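Local coordinates for antibiotic resistance protein (Deinococcus radiodurans, PDB 2VLI), which probably confers resistance to tunicamycin as a P-loop phosphotransferase, presumably by transferring a phosphate group to the antibiotic, at residues L64-D67 and A68-Y71; A113-N116 and V117-R121; H23-H26 and E27-G31. All blocks are in the same frame, centred on the assembly; numbering follows the deposited sequence.

Contact 1: residues L64-D67 and A68-Y71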
loop_
_atom_site.group_PDB
_atom_site.type_symbol
_atom_site.label_atom_id
_atom_site.label_comp_id
_atom_site.label_asym_id
_atom_site.label_seq_id
_atom_site.Cartn_x
_atom_site.Cartn_y
_atom_site.Cartn_z
ATOM N N LEU A 64 9.010 3.476 19.794
ATOM C CA LEU A 64 9.289 2.865 21.070
ATOM C C LEU A 64 9.540 1.394 20.923
ATOM O O LEU A 64 10.383 0.848 21.626
ATOM C CB LEU A 64 8.201 3.143 22.103
ATOM C CG LEU A 64 7.876 4.580 22.498
ATOM C CD1 LEU A 64 7.022 4.676 23.769
ATOM C CD2 LEU A 64 9.190 5.477 22.521
HETATM N N MSE A 65 8.787 0.727 20.050
HETATM C CA MSE A 65 9.080 -0.666 19.785
HETATM C C MSE A 65 10.483 -0.881 19.217
HETATM O O MSE A 65 11.154 -1.854 19.564
HETATM C CB MSE A 65 7.960 -1.263 18.922
HETATM C CG MSE A 65 8.105 -2.720 18.551
HETATM SE SE MSE A 65 9.321 -3.059 17.042
HETATM C CE MSE A 65 8.422 -2.071 15.566
ATOM N N LEU A 66 10.961 0.032 18.370
ATOM C CA LEU A 66 12.288 -0.074 17.774
ATOM C C LEU A 66 13.406 0.243 18.774
ATOM O O LEU A 66 14.474 -0.355 18.749
ATOM C CB LEU A 66 12.404 0.836 16.550
ATOM C CG LEU A 66 11.651 0.459 15.231
ATOM C CD1 LEU A 66 11.869 1.556 14.152
ATOM C CD2 LEU A 66 12.007 -0.931 14.748
ATOM N N ASP A 67 13.166 1.202 19.658
ATOM C CA ASP A 67 14.060 1.379 20.816
ATOM C C ASP A 67 14.182 0.103 21.650
ATOM O O ASP A 67 15.277 -0.294 22.021
ATOM C CB ASP A 67 13.532 2.487 21.687
ATOM C CG ASP A 67 13.623 3.832 21.033
ATOM O OD1 ASP A 67 14.338 3.989 20.000
ATOM O OD2 ASP A 67 12.954 4.735 21.559
ATOM N N ALA A 68 13.052 -0.494 22.020
ATOM C CA ALA A 68 13.085 -1.774 22.714
ATOM C C ALA A 68 13.860 -2.870 21.959
ATOM O O ALA A 68 14.577 -3.661 22.558
ATOM C CB ALA A 68 11.676 -2.248 22.988
ATOM N N LEU A 69 13.629 -2.959 20.651
ATOM C CA LEU A 69 14.301 -3.906 19.774
ATOM C C LEU A 69 15.812 -3.712 19.775
ATOM O O LEU A 69 16.565 -4.678 19.860
ATOM C CB LEU A 69 13.774 -3.790 18.334
ATOM C CG LEU A 69 14.255 -4.839 17.334
ATOM C CD1 LEU A 69 13.976 -6.251 17.876
ATOM C CD2 LEU A 69 13.593 -4.612 15.967
ATOM N N GLN A 70 16.245 -2.472 19.687
ATOM C CA GLN A 70 17.665 -2.157 19.763
ATOM C C GLN A 70 18.281 -2.669 21.073
ATOM O O GLN A 70 19.299 -3.331 21.056
ATOM C CB GLN A 70 17.835 -0.667 19.647
ATOM C CG GLN A 70 19.255 -0.152 19.556
ATOM C CD GLN A 70 19.247 1.356 19.377
ATOM O OE1 GLN A 70 18.330 2.041 19.840
ATOM N NE2 GLN A 70 20.236 1.877 18.690
ATOM N N TYR A 71 17.623 -2.414 22.204
ATOM C CA TYR A 71 18.115 -2.931 23.462
ATOM C C TYR A 71 18.080 -4.450 23.439
ATOM O O TYR A 71 19.052 -5.088 23.817
ATOM C CB TYR A 71 17.335 -2.340 24.673
ATOM C CG TYR A 71 17.902 -2.820 25.992
ATOM C CD1 TYR A 71 19.026 -2.206 26.563
ATOM C CD2 TYR A 71 17.374 -3.918 26.623
ATOM C CE1 TYR A 71 19.563 -2.670 27.752
ATOM C CE2 TYR A 71 17.917 -4.412 27.811
ATOM C CZ TYR A 71 19.001 -3.800 28.375
ATOM O OH TYR A 71 19.541 -4.305 29.553
#
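Leu64 to Asp67 hand their carbonyls to Ala68 to Tyr71 one turn further on, in the middle of an unbroken alpha-helix. Four successive i to i+4 backbone bonds make up the polar part. The bond from Ala68 N to Leu64 O, 3.0 Å long, is the straightest of the four, at 174° about the hydrogen. Leu69 N to Met65 O and Gln70 N to Leu66 O each span 2.9 Å, while Tyr71 N reaches Asp67 O at a longer 3.2 Å.

Beta carbons pack against the same carbonyls: Leu69 CB sits 3.5 Å from Leu66 O, and Gln70 CB lies equally close to Asp67 O.

Within the turn, apolar contact between side chains is confined to Leu66 and Leu69. They slant past each other and touch by one methyl each, CD2 of Leu66 lying 4.2 Å from CD2 of Leu69. The two leave the backbone differently. Leu66 has CG beside its backbone N (chi1 -72°), whereas Leu69 has CG anti to its own N (chi1 -172°); the contact is made by the CD2 branches, that of Leu66 swinging toward Leu69.

Asp67 takes its charge partner outside this turn, through a salt bridge from OD1 to Arg102 NE.

This turn of helix 61-75 has a buried side and an exposed one. Leu66 and Leu69 press on Leu99 of helix 89-101, Leu69 also reaches Leu80 and Val82 of strand 80-84, and selenomethionine Met65 touches Leu95 of helix 89-101 and Met40 of helix 38-46; Tyr71 lies on the exposed side.

Contact 2: residues A113-N116 and V117-R121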
loop_
_atom_site.group_PDB
_atom_site.type_symbol
_atom_site.label_atom_id
_atom_site.label_comp_id
_atom_site.label_asym_id
_atom_site.label_seq_id
_atom_site.Cartn_x
_atom_site.Cartn_y
_atom_site.Cartn_z
ATOM N N ALA A 113 1.716 -15.567 0.554
ATOM C CA ALA A 113 0.979 -16.765 0.821
ATOM C C ALA A 113 -0.201 -16.877 -0.112
ATOM O O ALA A 113 -0.761 -15.868 -0.509
ATOM C CB ALA A 113 0.519 -16.777 2.277
ATOM N N PRO A 114 -0.604 -18.127 -0.453
ATOM C CA PRO A 114 -1.755 -18.363 -1.304
ATOM C C PRO A 114 -3.068 -17.860 -0.707
ATOM O O PRO A 114 -3.288 -17.957 0.524
ATOM C CB PRO A 114 -1.780 -19.894 -1.438
ATOM C CG PRO A 114 -0.373 -20.284 -1.249
ATOM C CD PRO A 114 0.097 -19.385 -0.133
ATOM N N LEU A 115 -3.922 -17.288 -1.559
ATOM C CA LEU A 115 -5.194 -16.720 -1.087
ATOM C C LEU A 115 -6.020 -17.738 -0.214
ATOM O O LEU A 115 -6.559 -17.385 0.823
ATOM C CB LEU A 115 -6.021 -16.210 -2.248
ATOM C CG LEU A 115 -7.404 -15.668 -1.990
ATOM C CD1 LEU A 115 -7.387 -14.533 -0.959
ATOM C CD2 LEU A 115 -8.077 -15.301 -3.355
ATOM N N ASN A 116 -6.114 -18.978 -0.658
ATOM C CA ASN A 116 -6.937 -19.948 0.025
ATOM C C ASN A 116 -6.393 -20.250 1.423
ATOM O O ASN A 116 -7.174 -20.396 2.368
ATOM C CB ASN A 116 -7.044 -21.213 -0.838
ATOM C CG ASN A 116 -5.797 -22.069 -0.807
ATOM O OD1 ASN A 116 -5.771 -23.091 -0.097
ATOM N ND2 ASN A 116 -4.764 -21.697 -1.559
ATOM N N VAL A 117 -5.059 -20.271 1.561
ATOM C CA VAL A 117 -4.398 -20.498 2.842
ATOM C C VAL A 117 -4.710 -19.359 3.813
ATOM O O VAL A 117 -5.011 -19.603 5.005
ATOM C CB VAL A 117 -2.905 -20.728 2.667
ATOM C CG1 VAL A 117 -2.095 -20.585 4.014
ATOM C CG2 VAL A 117 -2.667 -22.085 1.973
ATOM N N VAL A 118 -4.692 -18.130 3.310
ATOM C CA VAL A 118 -5.009 -16.986 4.155
ATOM C C VAL A 118 -6.501 -16.993 4.539
ATOM O O VAL A 118 -6.848 -16.768 5.693
ATOM C CB VAL A 118 -4.633 -15.657 3.507
ATOM C CG1 VAL A 118 -5.009 -14.520 4.432
ATOM C CG2 VAL A 118 -3.124 -15.616 3.194
ATOM N N LEU A 119 -7.368 -17.248 3.578
ATOM C CA LEU A 119 -8.782 -17.223 3.827
ATOM C C LEU A 119 -9.139 -18.304 4.820
ATOM O O LEU A 119 -9.954 -18.085 5.695
ATOM C CB LEU A 119 -9.561 -17.473 2.554
ATOM C CG LEU A 119 -9.673 -16.317 1.598
ATOM C CD1 LEU A 119 -10.411 -16.821 0.391
ATOM C CD2 LEU A 119 -10.351 -15.128 2.292
ATOM N N GLU A 120 -8.521 -19.461 4.671
ATOM C CA GLU A 120 -8.790 -20.592 5.567
ATOM C C GLU A 120 -8.299 -20.328 7.005
ATOM O O GLU A 120 -8.963 -20.687 7.975
ATOM C CB GLU A 120 -8.195 -21.873 4.970
ATOM C CG GLU A 120 -8.942 -22.312 3.688
ATOM C CD GLU A 120 -8.203 -23.337 2.798
ATOM O OE1 GLU A 120 -8.901 -24.037 2.025
ATOM O OE2 GLU A 120 -6.951 -23.423 2.835
ATOM N N ARG A 121 -7.154 -19.677 7.149
ATOM C CA ARG A 121 -6.680 -19.293 8.471
ATOM C C ARG A 121 -7.620 -18.297 9.168
ATOM O O ARG A 121 -7.904 -18.438 10.385
ATOM C CB ARG A 121 -5.269 -18.722 8.390
ATOM C CG ARG A 121 -4.185 -19.807 8.284
ATOM C CD ARG A 121 -4.184 -20.661 9.550
ATOM N NE ARG A 121 -3.034 -21.558 9.646
ATOM C CZ ARG A 121 -2.893 -22.516 10.569
ATOM N NH1 ARG A 121 -3.839 -22.727 11.494
ATOM N NH2 ARG A 121 -1.793 -23.278 10.560
#
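Leu119 lies one turn after Leu115 at the start of helix 115-123 and is in touch with it along most of its length. Its CB rests 3.5 Å from Leu115 O. Next, CG stays over that carbonyl oxygen at 3.4 Å and also meets the methyl CD1 of Leu115 at 3.9 Å. Finally, the branch CD1 lies beside Leu115 CG, 4.0 Å away. Chi1 of -77° sets CG beside the backbone N of Leu119, on the side facing the preceding turn, and the two leucines meet at a slant. The same pair is tied through the backbone, Leu119 N donating to Leu115 O over 2.9 Å.

Pro114 occupies the N-cap position, and its carbonyl opens the helix by accepting from Val118 N at 3.1 Å. Two smaller apolar touches close this end: Pro114 CB lies 4.1 Å from Val117 CG2, and Ala113 CB meets Val118 CG2 at 3.9 Å. The chain turns from strand 107-112 into the helix with these methyl contacts across the bend.

On one side of that turn Leu115 and Leu119 both lean on Val135 of helix 132-142, and Leu115 also touches Leu139. On another, Ala113 and Val118 meet Phe14 and Pro13 respectively, both in the P-loop, and Thr153, just past strand 150-152, touches Ala113 and Pro114.

Contact 3: residues H23-H26 and E27-G31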
loop_
_atom_site.group_PDB
_atom_site.type_symbol
_atom_site.label_atom_id
_atom_site.label_comp_id
_atom_site.label_asym_id
_atom_site.label_seq_id
_atom_site.Cartn_x
_atom_site.Cartn_y
_atom_site.Cartn_z
ATOM N N HIS A 23 7.721 -19.238 15.437
ATOM C CA HIS A 23 7.783 -20.340 16.419
ATOM C C HIS A 23 8.681 -21.501 15.936
ATOM O O HIS A 23 9.582 -21.945 16.644
ATOM C CB HIS A 23 6.368 -20.842 16.723
ATOM C CG HIS A 23 6.326 -22.051 17.618
ATOM N ND1 HIS A 23 6.725 -22.013 18.939
ATOM C CD2 HIS A 23 5.896 -23.319 17.391
ATOM C CE1 HIS A 23 6.571 -23.209 19.480
ATOM N NE2 HIS A 23 6.067 -24.020 18.563
ATOM N N THR A 24 8.468 -21.966 14.706
ATOM C CA THR A 24 9.323 -23.012 14.127
ATOM C C THR A 24 10.800 -22.655 14.082
ATOM O O THR A 24 11.662 -23.501 14.368
ATOM C CB THR A 24 8.858 -23.345 12.684
ATOM O OG1 THR A 24 7.439 -23.526 12.707
ATOM C CG2 THR A 24 9.561 -24.591 12.144
ATOM N N LEU A 25 11.107 -21.420 13.702
ATOM C CA LEU A 25 12.476 -20.986 13.622
ATOM C C LEU A 25 13.031 -20.944 15.013
ATOM O O LEU A 25 14.179 -21.305 15.243
ATOM C CB LEU A 25 12.601 -19.576 13.040
ATOM C CG LEU A 25 12.679 -19.438 11.529
ATOM C CD1 LEU A 25 12.332 -18.007 11.136
ATOM C CD2 LEU A 25 14.062 -19.880 10.999
ATOM N N HIS A 26 12.217 -20.447 15.931
ATOM C CA HIS A 26 12.608 -20.360 17.328
ATOM C C HIS A 26 12.997 -21.738 17.874
ATOM O O HIS A 26 14.058 -21.881 18.478
ATOM C CB HIS A 26 11.498 -19.768 18.170
ATOM C CG HIS A 26 11.837 -19.722 19.629
ATOM N ND1 HIS A 26 13.029 -19.214 20.090
ATOM C CD2 HIS A 26 11.178 -20.196 20.717
ATOM C CE1 HIS A 26 13.068 -19.326 21.407
ATOM N NE2 HIS A 26 11.956 -19.921 21.811
ATOM N N GLU A 27 12.142 -22.730 17.620
ATOM C CA GLU A 27 12.357 -24.109 18.117
ATOM C C GLU A 27 13.620 -24.745 17.555
ATOM O O GLU A 27 14.148 -25.677 18.148
ATOM C CB GLU A 27 11.205 -25.020 17.758
ATOM C CG GLU A 27 9.837 -24.693 18.307
ATOM C CD GLU A 27 8.735 -25.590 17.658
ATOM O OE1 GLU A 27 8.906 -26.042 16.482
ATOM O OE2 GLU A 27 7.699 -25.873 18.328
ATOM N N ARG A 28 14.113 -24.238 16.421
ATOM C CA ARG A 28 15.276 -24.819 15.740
ATOM C C ARG A 28 16.513 -23.947 15.687
ATOM O O ARG A 28 17.505 -24.300 15.035
ATOM C CB ARG A 28 14.868 -25.253 14.343
ATOM C CG ARG A 28 13.701 -26.238 14.390
ATOM C CD ARG A 28 13.293 -26.764 13.036
ATOM N NE ARG A 28 14.421 -27.359 12.338
ATOM C CZ ARG A 28 14.429 -27.682 11.046
ATOM N NH1 ARG A 28 13.348 -27.495 10.306
ATOM N NH2 ARG A 28 15.522 -28.196 10.498
ATOM N N LEU A 29 16.466 -22.807 16.374
ATOM C CA LEU A 29 17.637 -21.972 16.577
ATOM C C LEU A 29 17.884 -21.816 18.061
ATOM O O LEU A 29 17.344 -20.891 18.682
ATOM C CB LEU A 29 17.422 -20.573 15.977
ATOM C CG LEU A 29 17.520 -20.485 14.467
ATOM C CD1 LEU A 29 16.925 -19.151 14.010
ATOM C CD2 LEU A 29 18.977 -20.652 14.020
ATOM N N PRO A 30 18.719 -22.694 18.649
ATOM C CA PRO A 30 18.973 -22.542 20.087
ATOM C C PRO A 30 19.591 -21.186 20.436
ATOM O O PRO A 30 20.449 -20.657 19.687
ATOM C CB PRO A 30 19.923 -23.732 20.415
ATOM C CG PRO A 30 19.675 -24.727 19.305
ATOM C CD PRO A 30 19.463 -23.834 18.076
ATOM N N GLY A 31 19.125 -20.612 21.544
ATOM C CA GLY A 31 19.544 -19.270 21.994
ATOM C C GLY A 31 18.677 -18.136 21.436
ATOM O O GLY A 31 18.853 -16.971 21.808
#
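His23 and Glu27 meet at i to i+4 spacing on the exposed side of helix 20-28, near the point where the helix runs out into the loop leading to strand 33-34. The methylene CG of Glu27 stands over one face of the His23 imidazole, 3.9 Å from the ring centroid and 19° off the ring normal, a CH-pi contact displaced toward the rim. Chi1 of -62° keeps Glu27 CG beside its own backbone N, and an extended chain carries the carboxylate on across the ring, the two planes standing 59° apart. The modelled approach of the carboxylate to the ring nitrogen is too short and poorly angled to be trusted as a bond.

This is the helix that follows the P-loop in the strand-loop-helix unit of P-loop NTPases, after strand 7-11; residues 15-18 of the loop are not modelled. Leu25, and Leu29 just past the helix end, face the sheet. CD2 of Leu25 lies 4.2 Å from CD1 of Leu29, with Ile10 and Ile8 of strand 7-11 beneath them.

Backbone bonding slackens along the turn. Glu27 N still gives a firm 2.8 Å bond to His23 O, but Arg28 N has only a weak one to Thr24 O and shifts to Leu25 O at 3.2 Å, approaching from above the carbonyl plane. Leu29 N holds His26 O weakly at 3.3 Å.

The guanidinium of Arg28, buried in the fold, makes a salt bridge with Glu163 of helix 158-169, and its NE a hydrogen bond to Ala174 O, while His26 ND1 is hydrogen-bonded to Ser32 OG.

Overall arrangement
All three are local contacts, in mid-helix (1), at a helix start (2) and at a helix end (3), and come along the chain in the order 3, 1, 2 within one P-loop NTPase domain. Contacts 1 and 2 lie on opposite sides of the chain's centre, their own centres 31 Å apart; contact 3 lies 21 Å from contact 1 and 24 Å from contact 2, centre to centre. Contacts 1 and 3 both touch strand 80-84 of the parallel sheet, and contact 2 follows strand 107-112. Contact 2 touches the P-loop, which in this family binds nucleotide phosphates, whereas contact 3 lies at the far end of the helix that follows the loop.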